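Local atomic coordinates of LanC-like protein GCR2 (Arabidopsis thaliana, PDB entry 3T33), a protein that binds zinc, may play a role in abscisic acid signalling, and belongs to the LanC-like protein family. Residues Y150-R158 / L184-I193; R210-L220 / D251-Y262. All blocks are in the same frame, centred on the assembly; numbering follows the deposited sequence.

Contact 1. Residues Y150-R158 / L184-I193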
loop_
_atom_site.group_PDB
_atom_site.type_symbol
_atom_site.label_atom_id
_atom_site.label_comp_id
_atom_site.label_asym_id
_atom_site.label_seq_id
_atom_site.Cartn_x
_atom_site.Cartn_y
_atom_site.Cartn_z
ATOM N N TYR A 150 20.691 1.855 15.702
ATOM C CA TYR A 150 19.961 2.884 15.022
ATOM C C TYR A 150 20.903 3.755 14.169
ATOM O O TYR A 150 20.596 4.007 12.970
ATOM C CB TYR A 150 19.217 3.747 16.011
ATOM C CG TYR A 150 18.798 5.083 15.446
ATOM C CD1 TYR A 150 17.808 5.149 14.472
ATOM C CD2 TYR A 150 19.330 6.286 15.936
ATOM C CE1 TYR A 150 17.387 6.330 13.983
ATOM C CE2 TYR A 150 18.901 7.509 15.424
ATOM C CZ TYR A 150 17.943 7.520 14.441
ATOM O OH TYR A 150 17.463 8.693 13.865
ATOM N N ASP A 151 22.030 4.196 14.788
ATOM C CA ASP A 151 22.997 5.086 14.130
ATOM C C ASP A 151 23.552 4.386 12.949
ATOM O O ASP A 151 23.742 4.976 11.861
ATOM C CB ASP A 151 24.147 5.402 15.040
ATOM C CG ASP A 151 23.722 6.249 16.237
ATOM O OD1 ASP A 151 22.766 7.061 16.120
ATOM O OD2 ASP A 151 24.383 6.104 17.281
ATOM N N ARG A 152 23.779 3.103 13.134
ATOM C CA ARG A 152 24.405 2.351 12.093
ATOM C C ARG A 152 23.494 2.251 10.852
ATOM O O ARG A 152 23.978 2.396 9.719
ATOM C CB ARG A 152 24.884 1.003 12.644
ATOM C CG ARG A 152 24.844 -0.188 11.659
ATOM C CD ARG A 152 25.236 -1.520 12.382
ATOM N NE ARG A 152 24.523 -2.667 11.801
ATOM C CZ ARG A 152 24.350 -3.850 12.394
ATOM N NH1 ARG A 152 24.829 -4.080 13.615
ATOM N NH2 ARG A 152 23.667 -4.798 11.749
ATOM N N TYR A 153 22.195 2.009 11.036
ATOM C CA TYR A 153 21.298 1.996 9.853
ATOM C C TYR A 153 21.065 3.415 9.305
ATOM O O TYR A 153 20.896 3.606 8.115
ATOM C CB TYR A 153 19.938 1.372 10.139
ATOM C CG TYR A 153 19.934 -0.133 10.195
ATOM C CD1 TYR A 153 20.115 -0.903 9.040
ATOM C CD2 TYR A 153 19.736 -0.794 11.433
ATOM C CE1 TYR A 153 20.135 -2.298 9.101
ATOM C CE2 TYR A 153 19.727 -2.178 11.504
ATOM C CZ TYR A 153 19.906 -2.926 10.344
ATOM O OH TYR A 153 19.928 -4.289 10.459
ATOM N N LEU A 154 21.016 4.376 10.205
ATOM C CA LEU A 154 20.932 5.771 9.830
ATOM C C LEU A 154 22.121 6.255 8.958
ATOM O O LEU A 154 21.897 6.981 7.959
ATOM C CB LEU A 154 20.802 6.607 11.073
ATOM C CG LEU A 154 20.616 8.089 10.804
ATOM C CD1 LEU A 154 19.411 8.265 9.937
ATOM C CD2 LEU A 154 20.531 8.855 12.071
ATOM N N ALA A 155 23.346 5.830 9.310
ATOM C CA ALA A 155 24.570 6.089 8.503
ATOM C C ALA A 155 24.482 5.398 7.127
ATOM O O ALA A 155 24.869 5.975 6.102
ATOM C CB ALA A 155 25.871 5.635 9.278
ATOM N N ARG A 156 23.959 4.173 7.088
ATOM C CA ARG A 156 23.820 3.513 5.820
ATOM C C ARG A 156 22.758 4.215 4.998
ATOM O O ARG A 156 22.891 4.360 3.765
ATOM C CB ARG A 156 23.462 2.047 5.991
ATOM C CG ARG A 156 24.613 1.193 6.521
ATOM C CD ARG A 156 24.025 -0.062 7.209
ATOM N NE ARG A 156 25.029 -0.893 7.885
ATOM C CZ ARG A 156 24.741 -1.812 8.812
ATOM N NH1 ARG A 156 23.473 -2.026 9.185
ATOM N NH2 ARG A 156 25.714 -2.523 9.377
ATOM N N PHE A 157 21.718 4.703 5.655
ATOM C CA PHE A 157 20.664 5.304 4.873
ATOM C C PHE A 157 21.245 6.627 4.268
ATOM O O PHE A 157 21.071 6.920 3.114
ATOM C CB PHE A 157 19.446 5.627 5.735
ATOM C CG PHE A 157 18.249 6.058 4.913
ATOM C CD1 PHE A 157 18.344 7.080 3.987
ATOM C CD2 PHE A 157 17.031 5.432 5.044
ATOM C CE1 PHE A 157 17.250 7.447 3.218
ATOM C CE2 PHE A 157 15.954 5.828 4.295
ATOM C CZ PHE A 157 16.064 6.806 3.373
ATOM N N ARG A 158 21.914 7.407 5.095
ATOM C CA ARG A 158 22.525 8.667 4.705
ATOM C C ARG A 158 23.651 8.563 3.654
ATOM O O ARG A 158 23.995 9.601 3.027
ATOM C CB ARG A 158 23.065 9.329 5.949
ATOM C CG ARG A 158 21.973 9.944 6.843
ATOM C CD ARG A 158 22.642 10.604 7.981
ATOM N NE ARG A 158 21.704 11.292 8.825
ATOM C CZ ARG A 158 21.985 11.695 10.063
ATOM N NH1 ARG A 158 23.175 11.444 10.625
ATOM N NH2 ARG A 158 21.078 12.357 10.738
ATOM N N LEU A 184 10.996 7.380 7.361
ATOM C CA LEU A 184 11.973 7.404 8.423
ATOM C C LEU A 184 11.756 8.580 9.374
ATOM O O LEU A 184 11.736 8.406 10.630
ATOM C CB LEU A 184 13.390 7.430 7.863
ATOM C CG LEU A 184 14.459 7.379 8.941
ATOM C CD1 LEU A 184 14.257 6.213 9.881
ATOM C CD2 LEU A 184 15.880 7.310 8.337
ATOM N N ASN A 185 11.591 9.772 8.799
ATOM C CA ASN A 185 11.430 10.997 9.620
ATOM C C ASN A 185 10.132 10.990 10.482
ATOM O O ASN A 185 10.143 11.336 11.654
ATOM C CB ASN A 185 11.541 12.281 8.735
ATOM C CG ASN A 185 13.061 12.642 8.346
ATOM O OD1 ASN A 185 14.008 11.896 8.620
ATOM N ND2 ASN A 185 13.249 13.788 7.751
ATOM N N LYS A 186 9.026 10.623 9.867
ATOM C CA LYS A 186 7.742 10.549 10.558
ATOM C C LYS A 186 7.844 9.621 11.787
ATOM O O LYS A 186 7.501 10.021 12.899
ATOM C CB LYS A 186 6.700 10.035 9.541
ATOM C CG LYS A 186 5.374 9.531 10.125
ATOM C CD LYS A 186 4.266 10.597 10.011
ATOM C CE LYS A 186 2.843 9.990 9.942
ATOM N NZ LYS A 186 1.909 10.863 9.137
ATOM N N HIS A 187 8.368 8.417 11.583
ATOM C CA HIS A 187 8.492 7.421 12.610
ATOM C C HIS A 187 9.445 7.746 13.734
ATOM O O HIS A 187 9.092 7.535 14.912
ATOM C CB HIS A 187 8.850 6.061 12.016
ATOM C CG HIS A 187 7.694 5.365 11.364
ATOM N ND1 HIS A 187 7.145 4.208 11.870
ATOM C CD2 HIS A 187 6.950 5.689 10.272
ATOM C CE1 HIS A 187 6.133 3.829 11.105
ATOM N NE2 HIS A 187 5.998 4.707 10.127
ATOM N N ILE A 188 10.654 8.230 13.395
ATOM C CA ILE A 188 11.595 8.627 14.439
ATOM C C ILE A 188 11.092 9.904 15.100
ATOM O O ILE A 188 11.425 10.154 16.250
ATOM C CB ILE A 188 13.037 8.918 13.913
ATOM C CG1 ILE A 188 13.690 7.703 13.290
ATOM C CG2 ILE A 188 13.921 9.446 15.027
ATOM C CD1 ILE A 188 13.443 6.400 14.015
ATOM N N GLY A 189 10.340 10.730 14.360
ATOM C CA GLY A 189 9.882 12.055 14.848
ATOM C C GLY A 189 11.061 13.033 14.957
ATOM O O GLY A 189 11.115 13.921 15.843
ATOM N N GLN A 190 12.003 12.876 14.032
ATOM C CA GLN A 190 13.212 13.685 13.988
ATOM C C GLN A 190 13.601 13.894 12.517
ATOM O O GLN A 190 13.162 13.139 11.598
ATOM C CB GLN A 190 14.344 12.965 14.723
ATOM C CG GLN A 190 14.386 13.095 16.253
ATOM C CD GLN A 190 15.601 12.351 16.795
ATOM O OE1 GLN A 190 16.697 12.457 16.225
ATOM N NE2 GLN A 190 15.414 11.552 17.844
ATOM N N GLU A 191 14.399 14.942 12.303
ATOM C CA GLU A 191 14.992 15.239 10.996
ATOM C C GLU A 191 16.193 14.293 10.838
ATOM O O GLU A 191 17.340 14.724 10.871
ATOM C CB GLU A 191 15.411 16.708 10.907
ATOM C CG GLU A 191 16.125 16.992 9.613
ATOM C CD GLU A 191 16.319 18.481 9.267
ATOM O OE1 GLU A 191 16.125 19.378 10.079
ATOM O OE2 GLU A 191 16.657 18.750 8.117
ATOM N N SER A 192 15.905 13.004 10.705
ATOM C CA SER A 192 16.930 11.979 10.666
ATOM C C SER A 192 17.653 12.117 9.315
ATOM O O SER A 192 18.887 12.160 9.261
ATOM C CB SER A 192 16.319 10.563 10.838
ATOM O OG SER A 192 15.528 10.456 12.026
ATOM N N ILE A 193 16.847 12.155 8.251
ATOM C CA ILE A 193 17.274 12.504 6.920
ATOM C C ILE A 193 17.092 14.020 6.741
ATOM O O ILE A 193 16.106 14.613 7.190
ATOM C CB ILE A 193 16.485 11.802 5.812
ATOM C CG1 ILE A 193 16.384 10.303 6.040
ATOM C CG2 ILE A 193 17.205 12.065 4.421
ATOM C CD1 ILE A 193 17.687 9.649 6.227
#
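Tyr150, Leu154, Phe157 and Arg158 of helix 147-158 meet Leu184 and Ile188 near the end of helix 174-188 and Ser192 and Ile193 in the turn beyond it. Segments 150-158 and 184-188 run nearly antiparallel (159°) within the all-helical, toroid-like fold of the LanC-like proteins. Their axes come no closer than 13.7 Å, a gap that large side chains and the turn can fill. Arginine suits position 158 because its long chain can span the gap to the backbone of the turn. From CB the Arg158 chain sets out with CG anti to the carbonyl carbon (chi1 -75°), and CG brushes Ile193 CD1. It then runs extended to the tip, where Arg158 NE donates to Ser192 O at 3.0 Å, nearly along the C=O axis. Arg158 NH2 donates to the same Ser192 O at 2.6 Å, on a lone pair. One carbonyl thus receives two N-H groups at the guanidinium edge, while Leu154 CD2 lies over one guanidinium face. Asn185 steadies the gripped turn, its OD1 accepting from Ile193 N and its ND2 donating to Ile193 O. Phe157 is buried, and its flat ring gives Ile193 CD1 a face to lie on, 3.9 Å from the Phe157 centroid. Leu184 CD2 touches Phe157 CD2 and Leu154 CD1, both at 4.0 Å, and Cys134 of helix 130-144 extends the apolar layer. Tyrosine serves two roles: the CE1 atom of Tyr150 packs on Ile188 CD1 at 3.9 Å, and Tyr150 OH accepts a hydrogen bond from Ser192 OG at 3.2 Å.

Contact 2. Residues R210-L220 / D251-Y262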
loop_
_atom_site.group_PDB
_atom_site.type_symbol
_atom_site.label_atom_id
_atom_site.label_comp_id
_atom_site.label_asym_id
_atom_site.label_seq_id
_atom_site.Cartn_x
_atom_site.Cartn_y
_atom_site.Cartn_z
ATOM N N ARG A 210 7.672 19.333 -14.878
ATOM C CA ARG A 210 7.342 20.574 -15.563
ATOM C C ARG A 210 7.942 20.630 -16.972
ATOM O O ARG A 210 7.262 21.038 -17.889
ATOM C CB ARG A 210 7.799 21.784 -14.750
ATOM C CG ARG A 210 6.850 22.185 -13.667
ATOM C CD ARG A 210 7.549 22.879 -12.540
ATOM N NE ARG A 210 6.582 23.382 -11.560
ATOM C CZ ARG A 210 6.906 24.008 -10.426
ATOM N NH1 ARG A 210 8.183 24.206 -10.100
ATOM N NH2 ARG A 210 5.945 24.446 -9.600
ATOM N N GLN A 211 9.189 20.189 -17.140
ATOM C CA GLN A 211 9.833 20.110 -18.448
ATOM C C GLN A 211 9.088 19.188 -19.405
ATOM O O GLN A 211 8.818 19.563 -20.567
ATOM C CB GLN A 211 11.257 19.605 -18.316
ATOM C CG GLN A 211 11.979 19.412 -19.666
ATOM C CD GLN A 211 12.841 18.149 -19.695
ATOM O OE1 GLN A 211 12.481 17.166 -20.346
ATOM N NE2 GLN A 211 13.969 18.164 -18.967
ATOM N N LEU A 212 8.755 17.979 -18.968
ATOM C CA LEU A 212 8.081 17.056 -19.895
ATOM C C LEU A 212 6.552 17.315 -20.010
ATOM O O LEU A 212 5.884 16.783 -20.909
ATOM C CB LEU A 212 8.401 15.598 -19.547
ATOM C CG LEU A 212 7.946 14.482 -20.473
ATOM C CD1 LEU A 212 8.892 14.330 -21.604
ATOM C CD2 LEU A 212 7.904 13.190 -19.731
ATOM N N GLY A 213 6.009 18.130 -19.107
ATOM C CA GLY A 213 4.572 18.415 -19.080
ATOM C C GLY A 213 4.204 19.786 -19.644
ATOM O O GLY A 213 5.064 20.668 -19.810
ATOM N N ASN A 214 2.917 19.954 -19.932
ATOM C CA ASN A 214 2.364 21.196 -20.491
ATOM C C ASN A 214 1.313 21.800 -19.578
ATOM O O ASN A 214 0.301 21.165 -19.262
ATOM C CB ASN A 214 1.812 20.985 -21.925
ATOM C CG ASN A 214 2.907 21.112 -23.005
ATOM O OD1 ASN A 214 3.117 20.194 -23.810
ATOM N ND2 ASN A 214 3.623 22.250 -23.000
ATOM N N LYS A 215 1.589 23.036 -19.156
ATOM C CA LYS A 215 0.679 23.827 -18.314
ATOM C C LYS A 215 -0.749 23.779 -18.873
ATOM O O LYS A 215 -1.710 23.835 -18.102
ATOM C CB LYS A 215 1.163 25.284 -18.172
ATOM C CG LYS A 215 2.668 25.476 -17.863
ATOM C CD LYS A 215 3.059 26.959 -17.640
ATOM C CE LYS A 215 4.594 27.157 -17.798
ATOM N NZ LYS A 215 5.127 28.513 -17.401
ATOM N N GLY A 216 -0.879 23.641 -20.198
ATOM C CA GLY A 216 -2.188 23.503 -20.856
ATOM C C GLY A 216 -3.011 22.254 -20.514
ATOM O O GLY A 216 -4.243 22.339 -20.377
ATOM N N THR A 217 -2.342 21.111 -20.412
ATOM C CA THR A 217 -3.022 19.848 -20.155
ATOM C C THR A 217 -2.643 19.282 -18.793
ATOM O O THR A 217 -3.241 19.636 -17.776
ATOM C CB THR A 217 -2.701 18.804 -21.240
ATOM O OG1 THR A 217 -1.286 18.768 -21.469
ATOM C CG2 THR A 217 -3.411 19.151 -22.540
ATOM N N CYS A 218 -1.648 18.402 -18.777
ATOM C CA CYS A 218 -1.209 17.788 -17.532
ATOM C C CYS A 218 0.045 18.526 -17.115
ATOM O O CYS A 218 1.089 18.333 -17.719
ATOM C CB CYS A 218 -0.922 16.285 -17.757
ATOM S SG CYS A 218 -0.850 15.219 -16.230
ATOM N N PRO A 219 -0.037 19.365 -16.072
ATOM C CA PRO A 219 1.116 20.202 -15.761
ATOM C C PRO A 219 2.393 19.459 -15.385
ATOM O O PRO A 219 3.483 20.047 -15.473
ATOM C CB PRO A 219 0.643 21.077 -14.592
ATOM C CG PRO A 219 -0.544 20.473 -14.075
ATOM C CD PRO A 219 -1.167 19.628 -15.168
ATOM N N LEU A 220 2.277 18.194 -14.960
ATOM C CA LEU A 220 3.452 17.388 -14.538
ATOM C C LEU A 220 3.397 16.091 -15.295
ATOM O O LEU A 220 2.334 15.479 -15.322
ATOM C CB LEU A 220 3.396 17.096 -13.043
ATOM C CG LEU A 220 4.185 17.945 -12.063
ATOM C CD1 LEU A 220 4.700 19.238 -12.662
ATOM C CD2 LEU A 220 3.430 18.189 -10.753
ATOM N N ASP A 251 2.731 27.296 -6.159
ATOM C CA ASP A 251 2.744 26.826 -7.567
ATOM C C ASP A 251 2.960 25.317 -7.702
ATOM O O ASP A 251 2.464 24.708 -8.639
ATOM C CB ASP A 251 3.835 27.545 -8.357
ATOM C CG ASP A 251 5.158 27.490 -7.643
ATOM O OD1 ASP A 251 5.286 28.290 -6.687
ATOM O OD2 ASP A 251 6.026 26.622 -7.983
ATOM N N GLU A 252 3.708 24.718 -6.775
ATOM C CA GLU A 252 3.817 23.255 -6.703
ATOM C C GLU A 252 2.460 22.606 -6.356
ATOM O O GLU A 252 2.069 21.598 -6.952
ATOM C CB GLU A 252 4.913 22.866 -5.702
ATOM C CG GLU A 252 6.341 23.203 -6.208
ATOM C CD GLU A 252 7.388 23.276 -5.117
ATOM O OE1 GLU A 252 7.083 23.001 -3.936
ATOM O OE2 GLU A 252 8.547 23.618 -5.445
ATOM N N ILE A 253 1.748 23.222 -5.413
ATOM C CA ILE A 253 0.438 22.788 -5.009
ATOM C C ILE A 253 -0.506 22.847 -6.218
ATOM O O ILE A 253 -1.113 21.819 -6.579
ATOM C CB ILE A 253 -0.063 23.602 -3.774
ATOM C CG1 ILE A 253 0.743 23.212 -2.540
ATOM C CG2 ILE A 253 -1.543 23.300 -3.512
ATOM C CD1 ILE A 253 0.477 24.007 -1.282
ATOM N N LYS A 254 -0.569 24.007 -6.893
ATOM C CA LYS A 254 -1.304 24.113 -8.195
ATOM C C LYS A 254 -0.929 23.026 -9.170
ATOM O O LYS A 254 -1.806 22.481 -9.820
ATOM C CB LYS A 254 -1.129 25.483 -8.920
ATOM C CG LYS A 254 -2.403 26.341 -9.081
ATOM C CD LYS A 254 -2.102 27.870 -9.184
ATOM C CE LYS A 254 -1.756 28.530 -7.770
ATOM N NZ LYS A 254 -1.870 30.064 -7.746
ATOM N N ASP A 255 0.365 22.718 -9.302
ATOM C CA ASP A 255 0.770 21.728 -10.305
ATOM C C ASP A 255 0.359 20.279 -9.934
ATOM O O ASP A 255 0.027 19.444 -10.826
ATOM C CB ASP A 255 2.267 21.820 -10.571
ATOM C CG ASP A 255 2.673 23.063 -11.446
ATOM O OD1 ASP A 255 1.829 23.663 -12.136
ATOM O OD2 ASP A 255 3.872 23.414 -11.446
ATOM N N VAL A 256 0.388 19.983 -8.622
ATOM C CA VAL A 256 -0.057 18.678 -8.133
ATOM C C VAL A 256 -1.564 18.597 -8.307
ATOM O O VAL A 256 -2.037 17.665 -8.968
ATOM C CB VAL A 256 0.367 18.402 -6.700
ATOM C CG1 VAL A 256 -0.189 17.065 -6.241
ATOM C CG2 VAL A 256 1.923 18.445 -6.575
ATOM N N LYS A 257 -2.297 19.583 -7.765
ATOM C CA LYS A 257 -3.773 19.678 -7.986
ATOM C C LYS A 257 -4.065 19.505 -9.470
ATOM O O LYS A 257 -4.867 18.645 -9.868
ATOM C CB LYS A 257 -4.371 21.012 -7.498
ATOM C CG LYS A 257 -4.579 21.058 -6.015
ATOM C CD LYS A 257 -5.075 22.412 -5.559
ATOM C CE LYS A 257 -5.126 22.518 -4.029
ATOM N NZ LYS A 257 -5.425 23.953 -3.542
ATOM N N GLY A 258 -3.328 20.247 -10.289
ATOM C CA GLY A 258 -3.535 20.209 -11.747
ATOM C C GLY A 258 -3.436 18.851 -12.391
ATOM O O GLY A 258 -4.293 18.457 -13.160
ATOM N N THR A 259 -2.362 18.136 -12.074
ATOM C CA THR A 259 -2.122 16.763 -12.590
ATOM C C THR A 259 -3.228 15.830 -12.146
ATOM O O THR A 259 -3.670 14.988 -12.906
ATOM C CB THR A 259 -0.749 16.255 -12.103
ATOM O OG1 THR A 259 0.239 17.210 -12.487
ATOM C CG2 THR A 259 -0.393 14.930 -12.692
ATOM N N LEU A 260 -3.686 15.994 -10.909
ATOM C CA LEU A 260 -4.775 15.153 -10.410
ATOM C C LEU A 260 -6.139 15.482 -11.069
ATOM O O LEU A 260 -6.836 14.573 -11.480
ATOM C CB LEU A 260 -4.843 15.159 -8.871
ATOM C CG LEU A 260 -3.696 14.527 -8.064
ATOM C CD1 LEU A 260 -3.939 14.734 -6.627
ATOM C CD2 LEU A 260 -3.581 13.058 -8.354
ATOM N N SER A 261 -6.500 16.759 -11.202
ATOM C CA SER A 261 -7.660 17.115 -12.052
ATOM C C SER A 261 -7.553 16.513 -13.432
ATOM O O SER A 261 -8.458 15.833 -13.898
ATOM C CB SER A 261 -7.789 18.618 -12.192
ATOM O OG SER A 261 -7.814 19.154 -10.895
ATOM N N TYR A 262 -6.433 16.744 -14.091
ATOM C CA TYR A 262 -6.245 16.187 -15.419
ATOM C C TYR A 262 -6.692 14.746 -15.456
ATOM O O TYR A 262 -7.498 14.387 -16.266
ATOM C CB TYR A 262 -4.777 16.307 -15.838
ATOM C CG TYR A 262 -4.477 15.535 -17.090
ATOM C CD1 TYR A 262 -4.744 16.089 -18.349
ATOM C CD2 TYR A 262 -3.968 14.248 -17.021
ATOM C CE1 TYR A 262 -4.492 15.381 -19.486
ATOM C CE2 TYR A 262 -3.707 13.548 -18.139
ATOM C CZ TYR A 262 -3.980 14.116 -19.367
ATOM O OH TYR A 262 -3.724 13.398 -20.484
#
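The backbone of Cys218 and Pro219 lies close along helix 250-265, with 5.1 Å between the CA atoms of Cys218 and Thr259, after a type I turn from Asn214 to Thr217 and a classic beta bulge that Thr217 and Cys218 form opposite Asn214. Proline suits this path because its compact ring fits against the helix backbone, Pro219 CG 3.5 Å from Asp255 O, and Gly258, which has no side chain, lets the ring come down. Beside it, Leu220 crosses Thr259 and Asp255 at about a right angle, Leu220 CB 3.2 Å from Thr259 OG1 and Leu220 CD2 against Asp255 CB. Thr259 turns its hydroxyl back onto its own helix, donating to Asp255 O, and offers CG2 to Cys218 SG. At the far end Cys218 CB stands over the centre of the Tyr262 ring, 3.6 Å from the centroid and 9° off the normal, while the sulfur comes in obliquely. The Tyr262 hydroxyl is hydrogen-bonded to Glu277. The charged end belongs to Arg210, in the last turn of helix 195-212, whose chain is extended from CG to NE. Arg210 NE and NH2 both donate to Asp255 OD2, NE at 2.7 Å and in the guanidinium plane, although the carboxylate plane is turned 80° from it. Arg210 NH2 also reaches the anti lone pair of Asp251 OD2 at 2.7 Å. The positive charge of Arg210 probably favours the ionised form of both carboxylates. This salt-bridge network, with Pro219, just after the turn, laid on Gly258, joins helix 195-212 and the loop after it to helix 250-265 in the helical toroid characteristic of LanC-like proteins.

How the contacts relate
Contact 1 comes first along the chain and closes before contact 2 opens, so the two are in series. Helix 195-212 leads from one to the other: it begins just beyond Ile193, where contact 1 ends, and carries Arg210 into contact 2 on its last turn. Their centres lie 32 Å apart and their nearest atoms about 16 Å, without touching. Both sit well out from the centre of the single chain, away from the zinc held by Cys288, Cys333 and His334. Each fixes the turn after a helix against another helix, 147-158 in contact 1 and 250-265 in contact 2, within one LanC-like region.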